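Local coordinates for methane monooxygenase regulatory protein B (Methylococcus capsulatus, PDB 4GAM) that probably regulates soluble methane monooxygenase as its small, cofactor-free coupling protein, docking on the hydroxylase that oxidises methane to methanol, at residues N101-R115 and T118-M130. Residues are numbered along the deposited sequence; the frame is centred on the assembly and turned at random.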
loop_
_atom_site.group_PDB
_atom_site.type_symbol
_atom_site.label_atom_id
_atom_site.label_comp_id
_atom_site.label_asym_id
_atom_site.label_seq_id
_atom_site.Cartn_x
_atom_site.Cartn_y
_atom_site.Cartn_z
ATOM N N ASN D 101 16.030 0.062 5.048
ATOM C CA ASN D 101 16.866 1.033 5.738
ATOM C C ASN D 101 16.345 1.286 7.139
ATOM O O ASN D 101 15.634 0.453 7.690
ATOM C CB ASN D 101 16.969 2.346 4.956
ATOM C CG ASN D 101 15.635 2.832 4.419
ATOM O OD1 ASN D 101 14.576 2.369 4.820
ATOM N ND2 ASN D 101 15.691 3.784 3.496
ATOM N N VAL D 102 16.703 2.424 7.726
ATOM C CA VAL D 102 16.168 2.777 9.039
ATOM C C VAL D 102 14.745 3.301 8.900
ATOM O O VAL D 102 13.906 3.106 9.781
ATOM C CB VAL D 102 17.027 3.840 9.750
ATOM C CG1 VAL D 102 18.155 3.191 10.538
ATOM C CG2 VAL D 102 17.568 4.842 8.752
ATOM N N TYR D 103 14.485 3.965 7.780
ATOM C CA TYR D 103 13.184 4.560 7.526
ATOM C C TYR D 103 12.150 3.489 7.197
ATOM O O TYR D 103 10.965 3.658 7.476
ATOM C CB TYR D 103 13.283 5.598 6.408
ATOM C CG TYR D 103 14.401 6.596 6.620
ATOM C CD1 TYR D 103 14.269 7.636 7.532
ATOM C CD2 TYR D 103 15.591 6.497 5.910
ATOM C CE1 TYR D 103 15.291 8.549 7.730
ATOM C CE2 TYR D 103 16.618 7.404 6.100
ATOM C CZ TYR D 103 16.463 8.428 7.011
ATOM O OH TYR D 103 17.483 9.332 7.202
ATOM N N ASP D 104 12.597 2.385 6.606
ATOM C CA ASP D 104 11.714 1.243 6.407
ATOM C C ASP D 104 11.444 0.583 7.749
ATOM O O ASP D 104 10.364 0.044 7.979
ATOM C CB ASP D 104 12.311 0.227 5.425
ATOM C CG ASP D 104 11.970 0.542 3.976
ATOM O OD1 ASP D 104 10.768 0.562 3.633
ATOM O OD2 ASP D 104 12.901 0.758 3.173
ATOM N N PHE D 105 12.442 0.638 8.628
ATOM C CA PHE D 105 12.342 0.090 9.979
ATOM C C PHE D 105 11.551 1.018 10.906
ATOM O O PHE D 105 10.869 0.571 11.831
ATOM C CB PHE D 105 13.747 -0.165 10.535
ATOM C CG PHE D 105 13.774 -0.538 11.993
ATOM C CD1 PHE D 105 13.485 -1.829 12.402
ATOM C CD2 PHE D 105 14.114 0.404 12.954
ATOM C CE1 PHE D 105 13.519 -2.172 13.745
ATOM C CE2 PHE D 105 14.150 0.069 14.295
ATOM C CZ PHE D 105 13.853 -1.220 14.692
ATOM N N LEU D 106 11.639 2.315 10.636
ATOM C CA LEU D 106 10.940 3.325 11.421
ATOM C C LEU D 106 9.424 3.298 11.206
ATOM O O LEU D 106 8.691 4.088 11.801
ATOM C CB LEU D 106 11.499 4.714 11.099
ATOM C CG LEU D 106 12.471 5.363 12.089
ATOM C CD1 LEU D 106 13.337 4.323 12.767
ATOM C CD2 LEU D 106 13.345 6.391 11.389
ATOM N N VAL D 107 8.961 2.395 10.347
ATOM C CA VAL D 107 7.535 2.215 10.115
ATOM C C VAL D 107 6.867 1.619 11.352
ATOM O O VAL D 107 5.742 1.984 11.707
ATOM C CB VAL D 107 7.284 1.297 8.902
ATOM C CG1 VAL D 107 5.798 0.985 8.750
ATOM C CG2 VAL D 107 7.835 1.936 7.636
ATOM N N ASP D 108 7.579 0.717 12.020
ATOM C CA ASP D 108 6.993 -0.047 13.113
ATOM C C ASP D 108 7.646 0.170 14.484
ATOM O O ASP D 108 7.346 -0.554 15.434
ATOM C CB ASP D 108 6.967 -1.537 12.762
ATOM C CG ASP D 108 6.023 -1.853 11.617
ATOM O OD1 ASP D 108 4.860 -1.391 11.650
ATOM O OD2 ASP D 108 6.448 -2.560 10.680
ATOM N N VAL D 109 8.534 1.152 14.598
ATOM C CA VAL D 109 8.992 1.554 15.927
ATOM C C VAL D 109 8.028 2.594 16.490
ATOM O O VAL D 109 8.058 3.766 16.114
ATOM C CB VAL D 109 10.461 2.056 15.954
ATOM C CG1 VAL D 109 10.716 3.054 14.855
ATOM C CG2 VAL D 109 10.799 2.651 17.317
ATOM N N SER D 110 7.153 2.150 17.384
ATOM C CA SER D 110 6.062 3.003 17.842
ATOM C C SER D 110 6.475 4.072 18.843
ATOM O O SER D 110 6.079 5.221 18.708
ATOM C CB SER D 110 4.886 2.174 18.357
ATOM O OG SER D 110 4.063 1.768 17.276
ATOM N N SER D 111 7.273 3.715 19.841
ATOM C CA SER D 111 7.725 4.738 20.775
ATOM C C SER D 111 9.080 4.493 21.425
ATOM O O SER D 111 9.694 3.435 21.282
ATOM C CB SER D 111 6.666 5.017 21.844
ATOM O OG SER D 111 6.880 6.289 22.438
ATOM N N THR D 112 9.521 5.503 22.159
ATOM C CA THR D 112 10.857 5.535 22.713
ATOM C C THR D 112 10.825 6.260 24.048
ATOM O O THR D 112 10.122 7.254 24.203
ATOM C CB THR D 112 11.811 6.265 21.743
ATOM O OG1 THR D 112 12.241 5.358 20.720
ATOM C CG2 THR D 112 13.025 6.816 22.469
ATOM N N ILE D 113 11.552 5.738 25.027
ATOM C CA ILE D 113 11.832 6.500 26.233
ATOM C C ILE D 113 13.345 6.498 26.427
ATOM O O ILE D 113 13.935 5.499 26.839
ATOM C CB ILE D 113 11.098 5.947 27.469
ATOM C CG1 ILE D 113 9.623 5.690 27.147
ATOM C CG2 ILE D 113 11.201 6.916 28.626
ATOM C CD1 ILE D 113 8.817 5.216 28.334
ATOM N N GLY D 114 13.958 7.631 26.102
ATOM C CA GLY D 114 15.400 7.748 25.991
ATOM C C GLY D 114 15.679 8.565 24.743
ATOM O O GLY D 114 14.739 9.008 24.083
ATOM N N ARG D 115 16.948 8.776 24.407
ATOM C CA ARG D 115 17.262 9.539 23.201
ATOM C C ARG D 115 17.436 8.607 22.013
ATOM O O ARG D 115 18.187 7.636 22.079
ATOM C CB ARG D 115 18.523 10.389 23.370
ATOM C CG ARG D 115 18.931 10.655 24.801
ATOM C CD ARG D 115 17.981 11.597 25.523
ATOM N NE ARG D 115 17.180 10.905 26.532
ATOM C CZ ARG D 115 17.662 10.429 27.677
ATOM N NH1 ARG D 115 18.950 10.553 27.968
ATOM N NH2 ARG D 115 16.855 9.822 28.534
ATOM N N THR D 118 19.471 8.248 14.279
ATOM C CA THR D 118 19.965 7.337 13.250
ATOM C C THR D 118 21.308 7.790 12.689
ATOM O O THR D 118 21.448 8.919 12.214
ATOM C CB THR D 118 18.966 7.184 12.084
ATOM O OG1 THR D 118 18.839 8.428 11.384
ATOM C CG2 THR D 118 17.606 6.753 12.600
ATOM N N LEU D 119 22.295 6.903 12.752
ATOM C CA LEU D 119 23.603 7.162 12.165
ATOM C C LEU D 119 23.738 6.363 10.875
ATOM O O LEU D 119 24.297 5.266 10.869
ATOM C CB LEU D 119 24.718 6.785 13.142
ATOM C CG LEU D 119 25.627 7.924 13.614
ATOM C CD1 LEU D 119 24.827 8.994 14.347
ATOM C CD2 LEU D 119 26.747 7.385 14.495
ATOM N N GLY D 120 23.221 6.920 9.786
ATOM C CA GLY D 120 23.156 6.202 8.527
ATOM C C GLY D 120 21.994 5.229 8.561
ATOM O O GLY D 120 20.846 5.633 8.743
ATOM N N ASN D 121 22.290 3.944 8.389
ATOM C CA ASN D 121 21.273 2.901 8.506
ATOM C C ASN D 121 21.396 2.128 9.821
ATOM O O ASN D 121 21.121 0.928 9.881
ATOM C CB ASN D 121 21.333 1.942 7.315
ATOM C CG ASN D 121 20.879 2.590 6.022
ATOM O OD1 ASN D 121 20.913 3.814 5.878
ATOM N ND2 ASN D 121 20.445 1.767 5.072
ATOM N N LYS D 122 21.807 2.827 10.873
ATOM C CA LYS D 122 22.002 2.210 12.177
ATOM C C LYS D 122 21.241 2.984 13.247
ATOM O O LYS D 122 21.697 4.027 13.716
ATOM C CB LYS D 122 23.493 2.151 12.515
ATOM C CG LYS D 122 23.971 0.787 12.995
ATOM C CD LYS D 122 25.337 0.431 12.412
ATOM C CE LYS D 122 25.801 -0.944 12.884
ATOM N NZ LYS D 122 27.094 -1.362 12.266
ATOM N N PHE D 123 20.075 2.466 13.622
ATOM C CA PHE D 123 19.228 3.113 14.621
ATOM C C PHE D 123 19.636 2.736 16.044
ATOM O O PHE D 123 19.727 1.559 16.385
ATOM C CB PHE D 123 17.758 2.761 14.379
ATOM C CG PHE D 123 16.826 3.271 15.442
ATOM C CD1 PHE D 123 16.308 4.554 15.368
ATOM C CD2 PHE D 123 16.456 2.464 16.510
ATOM C CE1 PHE D 123 15.445 5.026 16.346
ATOM C CE2 PHE D 123 15.595 2.930 17.491
ATOM C CZ PHE D 123 15.088 4.212 17.408
ATOM N N THR D 124 19.873 3.743 16.875
ATOM C CA THR D 124 20.261 3.505 18.258
ATOM C C THR D 124 19.459 4.365 19.232
ATOM O O THR D 124 19.202 5.543 18.976
ATOM C CB THR D 124 21.779 3.725 18.469
ATOM O OG1 THR D 124 22.021 4.205 19.798
ATOM C CG2 THR D 124 22.319 4.733 17.468
ATOM N N ILE D 125 19.048 3.754 20.339
ATOM C CA ILE D 125 18.350 4.457 21.412
ATOM C C ILE D 125 19.128 4.305 22.719
ATOM O O ILE D 125 19.484 3.194 23.108
ATOM C CB ILE D 125 16.898 3.950 21.576
ATOM C CG1 ILE D 125 16.281 4.500 22.863
ATOM C CG2 ILE D 125 16.844 2.426 21.552
ATOM C CD1 ILE D 125 14.954 3.873 23.214
ATOM N N THR D 126 19.403 5.420 23.389
ATOM C CA THR D 126 20.296 5.398 24.544
ATOM C C THR D 126 19.816 6.256 25.714
ATOM O O THR D 126 18.947 7.117 25.561
ATOM C CB THR D 126 21.727 5.820 24.143
ATOM O OG1 THR D 126 22.485 6.151 25.313
ATOM C CG2 THR D 126 21.675 7.022 23.228
ATOM N N SER D 127 20.394 6.005 26.884
ATOM C CA SER D 127 20.040 6.727 28.097
ATOM C C SER D 127 21.011 7.881 28.323
ATOM O O SER D 127 20.836 8.688 29.241
ATOM C CB SER D 127 20.049 5.779 29.300
ATOM O OG SER D 127 19.337 6.332 30.393
ATOM N N GLU D 128 22.035 7.954 27.477
ATOM C CA GLU D 128 23.019 9.025 27.559
ATOM C C GLU D 128 22.414 10.338 27.080
ATOM O O GLU D 128 21.735 10.378 26.052
ATOM C CB GLU D 128 24.261 8.693 26.726
ATOM C CG GLU D 128 25.530 9.393 27.209
ATOM C CD GLU D 128 26.383 9.943 26.075
ATOM O OE1 GLU D 128 26.548 9.251 25.048
ATOM O OE2 GLU D 128 26.887 11.079 26.215
ATOM N N LEU D 129 22.663 11.409 27.826
ATOM C CA LEU D 129 22.169 12.732 27.455
ATOM C C LEU D 129 23.095 13.401 26.443
ATOM O O LEU D 129 24.113 13.990 26.806
ATOM C CB LEU D 129 21.999 13.610 28.695
ATOM C CG LEU D 129 20.859 13.215 29.638
ATOM C CD1 LEU D 129 21.023 13.909 30.975
ATOM C CD2 LEU D 129 19.508 13.549 29.020
ATOM N N MET D 130 22.717 13.312 25.170
ATOM C CA MET D 130 23.568 13.748 24.063
ATOM C C MET D 130 23.721 15.268 23.966
ATOM O O MET D 130 22.784 15.975 23.593
ATOM C CB MET D 130 23.044 13.183 22.735
ATOM C CG MET D 130 23.008 11.662 22.667
ATOM S SD MET D 130 24.588 10.935 23.135
ATOM C CE MET D 130 24.373 9.245 22.589
#
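Arg115 and Thr126 form an antiparallel hydrogen-bonded pair: Arg115 N donates to Thr126 O and Thr126 N returns a bond to Arg115 O, both 2.8 Å. The long arginine chain, bent at chi2 and chi3, curls alongside 127-129, so that NH1 gives a weak bond (2.9 Å) to Ser127 O while Thr126 O lies over one guanidinium face. An alanine in place of Arg115 would probably leave Ser127 O to its other donor, a basic side chain of another protein's chain, and Leu129 CD2 without the guanidinium it packs against. Glycine suits position 114 because at its backbone angles (phi 137°, psi -178°) a CB would jam against Ile113 O.

Farther along, Ile125 is long enough to reach Thr112 tip to tip, Ile125 CD1 to Thr112 CG2 at 3.6 Å. The broad Phe123 ring, its CG anti to the backbone N, serves two partners: Phe123 CD1 meets Leu106 CD1 and Phe123 CD2 meets Phe105 CE2, both at 4.0 Å; branched Val102 fits CG1 against Phe123 CB. Asn101, the N-cap, accepts from Asp104 N through OD1 (2.7 Å), holding the start of helix 102-105.

The contact joins two antiparallel sheets: strand 109-113 borders 37-43, whereas 122-126 runs between 84-88 and 115-118, and helix 89-96 backs Phe105.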